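PDB 1ZJJ: uncharacterized protein from Pyrococcus horikoshii, which probably acts as a magnesium-dependent phosphatase of the haloacid dehalogenase (HAD) superfamily, its natural substrate not being established. Local coordinates for residues B[2-8]-B[34-40]; B[204-210]-B[224-229]. All coordinates share one frame; numbering follows the deposited sequence.

Overall arrangement
From the N terminus the chain runs straight into strand 2-6 and returns after helix 22-31 to pair with it through strand 36-40; contact 1 closes this first loop. Strand 66-68 then adds to the outside of 36-40, the four-stranded parallel sheet of residues 86-184 follows, and the chain comes back with strand 204-209 on the other edge of 2-6. Contact 2 closes the short loop from there over helix 212-221 to strand 225-229. The two loops follow in series and neither nests nor crosses, yet backbone hydrogen bonds join Ile5 to Trp206 and Val208, making both part of one sheet whose strand ends bring Asp7 and Asp210 to the same magnesium ion.

Contact 1. Residues B[2-8]-B[34-40]; sequences VAIIFDM and IPFAFLT. With MG (magnesium ion), chain D.
Phe6 and Phe38 are paired neighbours on two parallel strands of the Rossmann-like HAD core, where strand 2-6 runs out into the loop that carries Asp7 and Asp9, two of the three metal-binding aspartates. Four backbone hydrogen bonds join the strands, the last from Leu39 N to Phe6 O at 2.7 Å. Phe38 suits its place because its flat ring packs on Phe6 and reaches Leu54 of helix 47-56; Phe6 reaches Val208 of strand 204-209. The Phe6 ring receives Phe36 CB at its edge, in plane, 4.0 Å from CE1, while its CB meets Phe38 CD1. On the face of Ile5 and Ala37 the side chains are smaller: Ile5 CG2 rests 3.7 Å from Leu39 CB and its CD1 lies against the Ala37 methyl, under helix 190-199.

Met8 can be followed outward along its flexible, unbranched chain. From CB, CG lies anti to the carbonyl carbon (chi1 -58°) and comes to 4.0 Å from Phe38 CB. The chain then runs extended to SD, which sits 4.0 Å from Thr40 CB, and bends at chi3 (90°) to bring CE to 3.9 Å from Phe38 CD2. The thioether thus crosses the phenylalanine at about a right angle, with Tyr50 and Leu54 of helix 47-56 also against it. Were this methionine an alanine, the sulfur and methyl would be gone, and a gap beside Phe38, Thr40 and the helix would probably leave the Phe38 ring freer to shift.

Asp7 is an acid where the chain leaves the sheet: its OD2 binds, at 2.2 Å, the magnesium ion that the backbone O of Asp9 and Asp210 OD1 also bind. Its OD1 accepts a hydrogen bond from a metal-bound water and forms a salt bridge with Lys187 NZ, which also bonds to Leu39 O.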
# COMPACT_ATOMS: atom_id res chain seq x y z
N VAL B 2 -16.09 -28.84 23.66
CA VAL B 2 -15.86 -28.07 22.46
C VAL B 2 -16.57 -26.71 22.42
O VAL B 2 -17.72 -26.58 22.84
CB VAL B 2 -16.31 -28.89 21.23
CG1 VAL B 2 -16.18 -28.05 19.95
CG2 VAL B 2 -15.47 -30.15 21.11
N ALA B 3 -15.87 -25.72 21.88
CA ALA B 3 -16.38 -24.37 21.69
C ALA B 3 -16.17 -24.10 20.20
O ALA B 3 -15.11 -24.40 19.66
CB ALA B 3 -15.59 -23.36 22.55
N ILE B 4 -17.18 -23.54 19.54
CA ILE B 4 -17.05 -23.30 18.12
C ILE B 4 -16.99 -21.81 17.79
O ILE B 4 -17.82 -21.02 18.22
CB ILE B 4 -18.23 -23.96 17.35
CG1 ILE B 4 -18.36 -25.44 17.76
CG2 ILE B 4 -18.00 -23.85 15.84
CD1 ILE B 4 -19.55 -26.16 17.15
N ILE B 5 -15.97 -21.45 17.02
CA ILE B 5 -15.76 -20.07 16.61
C ILE B 5 -16.15 -19.94 15.13
O ILE B 5 -15.67 -20.70 14.29
CB ILE B 5 -14.27 -19.67 16.77
CG1 ILE B 5 -13.76 -20.09 18.16
CG2 ILE B 5 -14.10 -18.17 16.56
CD1 ILE B 5 -14.54 -19.50 19.32
N PHE B 6 -17.03 -18.98 14.82
CA PHE B 6 -17.47 -18.78 13.44
C PHE B 6 -17.07 -17.45 12.82
O PHE B 6 -17.24 -16.39 13.43
CB PHE B 6 -19.00 -18.81 13.31
CG PHE B 6 -19.64 -20.10 13.76
CD1 PHE B 6 -19.92 -20.32 15.10
CD2 PHE B 6 -20.02 -21.06 12.83
CE1 PHE B 6 -20.56 -21.48 15.51
CE2 PHE B 6 -20.66 -22.23 13.23
CZ PHE B 6 -20.94 -22.43 14.58
N ASP B 7 -16.56 -17.52 11.60
CA ASP B 7 -16.25 -16.31 10.85
C ASP B 7 -17.67 -15.89 10.46
O ASP B 7 -18.58 -16.72 10.55
CB ASP B 7 -15.45 -16.62 9.60
CG ASP B 7 -15.44 -15.47 8.62
OD1 ASP B 7 -14.86 -14.41 8.94
OD2 ASP B 7 -16.03 -15.63 7.54
N MET B 8 -17.87 -14.66 10.03
CA MET B 8 -19.21 -14.22 9.68
C MET B 8 -19.58 -14.19 8.19
O MET B 8 -20.29 -15.08 7.71
CB MET B 8 -19.48 -12.86 10.33
CG MET B 8 -19.33 -12.91 11.85
SD MET B 8 -19.61 -11.36 12.73
CE MET B 8 -21.31 -11.46 13.03
N ILE B 34 -23.17 -26.19 23.81
CA ILE B 34 -21.93 -25.87 23.10
C ILE B 34 -21.67 -24.36 23.01
O ILE B 34 -22.42 -23.63 22.37
CB ILE B 34 -21.96 -26.47 21.67
CG1 ILE B 34 -22.08 -27.99 21.75
CG2 ILE B 34 -20.70 -26.10 20.91
CD1 ILE B 34 -22.40 -28.67 20.43
N PRO B 35 -20.61 -23.88 23.67
CA PRO B 35 -20.28 -22.44 23.63
C PRO B 35 -19.81 -22.06 22.23
O PRO B 35 -19.19 -22.87 21.54
CB PRO B 35 -19.16 -22.31 24.66
CG PRO B 35 -19.37 -23.47 25.58
CD PRO B 35 -19.74 -24.58 24.63
N PHE B 36 -20.09 -20.84 21.82
CA PHE B 36 -19.66 -20.39 20.51
C PHE B 36 -19.45 -18.89 20.49
O PHE B 36 -19.91 -18.16 21.38
CB PHE B 36 -20.69 -20.79 19.44
CG PHE B 36 -22.04 -20.16 19.64
CD1 PHE B 36 -22.33 -18.92 19.09
CD2 PHE B 36 -23.01 -20.79 20.42
CE1 PHE B 36 -23.56 -18.30 19.31
CE2 PHE B 36 -24.24 -20.18 20.64
CZ PHE B 36 -24.52 -18.94 20.08
N ALA B 37 -18.74 -18.42 19.47
CA ALA B 37 -18.48 -17.00 19.31
C ALA B 37 -18.26 -16.70 17.84
O ALA B 37 -17.88 -17.58 17.07
CB ALA B 37 -17.26 -16.59 20.12
N PHE B 38 -18.54 -15.46 17.45
CA PHE B 38 -18.35 -15.04 16.07
C PHE B 38 -17.06 -14.23 16.05
O PHE B 38 -16.79 -13.44 16.97
CB PHE B 38 -19.57 -14.23 15.61
CG PHE B 38 -20.87 -15.01 15.63
CD1 PHE B 38 -20.87 -16.39 15.74
CD2 PHE B 38 -22.09 -14.35 15.52
CE1 PHE B 38 -22.07 -17.12 15.74
CE2 PHE B 38 -23.30 -15.06 15.51
CZ PHE B 38 -23.29 -16.45 15.62
N LEU B 39 -16.26 -14.42 15.01
CA LEU B 39 -14.98 -13.74 14.93
C LEU B 39 -14.72 -13.13 13.56
O LEU B 39 -14.40 -13.85 12.61
CB LEU B 39 -13.87 -14.76 15.26
CG LEU B 39 -12.42 -14.27 15.42
CD1 LEU B 39 -12.32 -13.47 16.71
CD2 LEU B 39 -11.46 -15.45 15.46
N THR B 40 -14.85 -11.81 13.46
CA THR B 40 -14.62 -11.11 12.19
C THR B 40 -13.39 -10.20 12.19
O THR B 40 -13.12 -9.52 13.18
CB THR B 40 -15.85 -10.26 11.80
OG1 THR B 40 -15.58 -9.59 10.56
CG2 THR B 40 -16.15 -9.22 12.87
MG MG D . -15.58 -14.73 5.63
O HOH W 1 -15.52 -12.79 6.27
O HOH W 2 -13.48 -14.91 6.07
O HOH W 3 -15.26 -14.14 3.58

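Contact 2. Residues B[204-210]-B[224-229]; sequences ELWMVGD and MKAIMV. With MG (magnesium ion), chain D.
Strands 204-209 and 225-229 run parallel, 21° apart in direction, and five backbone hydrogen bonds from Lys225 N to Leu205 O through Val229 N to Gly209 O zip them together. They are the two strands of a beta-alpha-beta unit crossing over through helix 212-221, in the Rossmann-like HAD core.

On the face of Trp206, Val208 and Ile227 the indole and the Lys225 chain run alongside each other in the same direction. The long methylene chain of the lysine suits a wide flat ring: CB meets CD1 of Trp206, and CD stands 3.6 Å from the centroid of the five-membered ring, almost on its normal, a CH-pi contact. A bend at chi3 then carries CE over the same face, 3.3 Å from Trp206 NE1. That nitrogen donates a hydrogen bond, within the ring plane, to Glu204 OE1 (3.1 Å, 168° at the hydrogen), which it meets from above the carboxylate plane; the bond probably helps to fix the indole's rotation. Further along, Ile227 CD1 packs between Trp206 CE3, at 3.7 Å, and Val208 CG2, the CG1-CD1 arm of the isoleucine reaching both the ring and the valine.

On the other face Met224 bends at chi3 (77°) to lay its CE 3.6 Å from CB of Met207, which itself packs on Asp215 and Ala219 of helix 212-221. Gly209 brings no side chain to this face, and Met228 CG comes to 3.5 Å from Gly209 O.

Just beyond the strand, Asp210 completes the protein's share of the metal site with Asp7 OD2 and the backbone O of Asp9. Its OD2 accepts bonds from Val233 N and from a metal-bound water, while OD1 binds the magnesium ion at 2.3 Å.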
# COMPACT_ATOMS: atom_id res chain seq x y z
N GLU B 204 -11.84 -27.24 23.70
CA GLU B 204 -11.25 -27.73 22.45
C GLU B 204 -11.91 -26.77 21.49
O GLU B 204 -13.13 -26.71 21.41
CB GLU B 204 -11.72 -29.15 22.16
CG GLU B 204 -11.49 -29.55 20.73
CD GLU B 204 -12.02 -30.93 20.41
OE1 GLU B 204 -12.02 -31.29 19.22
OE2 GLU B 204 -12.44 -31.65 21.35
N LEU B 205 -11.10 -26.01 20.75
CA LEU B 205 -11.63 -25.02 19.83
C LEU B 205 -11.76 -25.46 18.39
O LEU B 205 -10.88 -26.13 17.85
CB LEU B 205 -10.75 -23.76 19.88
CG LEU B 205 -10.52 -23.09 21.23
CD1 LEU B 205 -9.55 -21.92 21.07
CD2 LEU B 205 -11.85 -22.63 21.80
N TRP B 206 -12.87 -25.07 17.77
CA TRP B 206 -13.15 -25.35 16.36
C TRP B 206 -13.29 -23.99 15.67
O TRP B 206 -13.90 -23.07 16.22
CB TRP B 206 -14.46 -26.11 16.18
CG TRP B 206 -14.44 -27.55 16.59
CD1 TRP B 206 -13.46 -28.21 17.29
CD2 TRP B 206 -15.49 -28.50 16.39
NE1 TRP B 206 -13.85 -29.51 17.53
CE2 TRP B 206 -15.09 -29.71 16.98
CE3 TRP B 206 -16.74 -28.43 15.75
CZ2 TRP B 206 -15.89 -30.86 16.97
CZ3 TRP B 206 -17.54 -29.57 15.74
CH2 TRP B 206 -17.11 -30.77 16.34
N MET B 207 -12.75 -23.88 14.46
CA MET B 207 -12.83 -22.64 13.69
C MET B 207 -13.58 -22.94 12.39
O MET B 207 -13.20 -23.83 11.64
CB MET B 207 -11.43 -22.12 13.36
CG MET B 207 -11.41 -20.83 12.55
SD MET B 207 -12.03 -19.42 13.49
CE MET B 207 -12.94 -18.51 12.20
N VAL B 208 -14.64 -22.19 12.14
CA VAL B 208 -15.43 -22.38 10.92
C VAL B 208 -15.34 -21.12 10.06
O VAL B 208 -15.75 -20.04 10.49
CB VAL B 208 -16.91 -22.65 11.26
CG1 VAL B 208 -17.70 -22.82 9.98
CG2 VAL B 208 -17.04 -23.87 12.17
N GLY B 209 -14.79 -21.26 8.86
CA GLY B 209 -14.65 -20.11 7.98
C GLY B 209 -14.74 -20.43 6.50
O GLY B 209 -14.88 -21.59 6.12
N ASP B 210 -14.68 -19.39 5.67
CA ASP B 210 -14.76 -19.57 4.22
C ASP B 210 -13.49 -19.10 3.51
O ASP B 210 -13.38 -19.24 2.30
CB ASP B 210 -15.95 -18.82 3.64
CG ASP B 210 -15.79 -17.32 3.75
OD1 ASP B 210 -15.57 -16.86 4.88
OD2 ASP B 210 -15.86 -16.62 2.71
N MET B 224 -6.65 -25.35 16.11
CA MET B 224 -8.11 -25.39 16.18
C MET B 224 -8.54 -26.29 15.03
O MET B 224 -7.89 -26.31 13.99
CB MET B 224 -8.70 -24.00 15.95
CG MET B 224 -8.19 -22.93 16.88
SD MET B 224 -8.68 -21.32 16.25
CE MET B 224 -10.42 -21.26 16.72
N LYS B 225 -9.63 -27.03 15.22
CA LYS B 225 -10.11 -27.88 14.13
C LYS B 225 -10.46 -26.92 13.00
O LYS B 225 -11.24 -25.98 13.19
CB LYS B 225 -11.35 -28.66 14.56
CG LYS B 225 -11.94 -29.54 13.46
CD LYS B 225 -13.22 -30.23 13.90
CE LYS B 225 -12.97 -31.31 14.94
NZ LYS B 225 -12.19 -32.44 14.35
N ALA B 226 -9.88 -27.15 11.83
CA ALA B 226 -10.10 -26.29 10.67
C ALA B 226 -11.27 -26.74 9.80
O ALA B 226 -11.15 -27.66 8.98
CB ALA B 226 -8.81 -26.20 9.83
N ILE B 227 -12.41 -26.08 9.97
CA ILE B 227 -13.61 -26.41 9.21
C ILE B 227 -13.92 -25.34 8.18
O ILE B 227 -14.12 -24.18 8.52
CB ILE B 227 -14.83 -26.56 10.12
CG1 ILE B 227 -14.53 -27.53 11.27
CG2 ILE B 227 -16.03 -27.04 9.30
CD1 ILE B 227 -15.62 -27.59 12.33
N MET B 228 -13.96 -25.73 6.91
CA MET B 228 -14.27 -24.77 5.87
C MET B 228 -15.64 -25.05 5.28
O MET B 228 -16.02 -26.21 5.08
CB MET B 228 -13.21 -24.82 4.76
CG MET B 228 -13.37 -23.72 3.72
SD MET B 228 -12.12 -23.73 2.42
CE MET B 228 -13.07 -24.34 1.03
N VAL B 229 -16.40 -23.99 5.03
CA VAL B 229 -17.71 -24.13 4.42
C VAL B 229 -17.58 -23.60 3.00
O VAL B 229 -16.68 -22.81 2.70
CB VAL B 229 -18.80 -23.34 5.18
CG1 VAL B 229 -19.06 -24.00 6.53
CG2 VAL B 229 -18.39 -21.89 5.36
MG MG D . -15.58 -14.73 5.63
O HOH W 3 -15.26 -14.14 3.58
O HOH W 2 -13.48 -14.91 6.07
O HOH W 1 -15.52 -12.79 6.27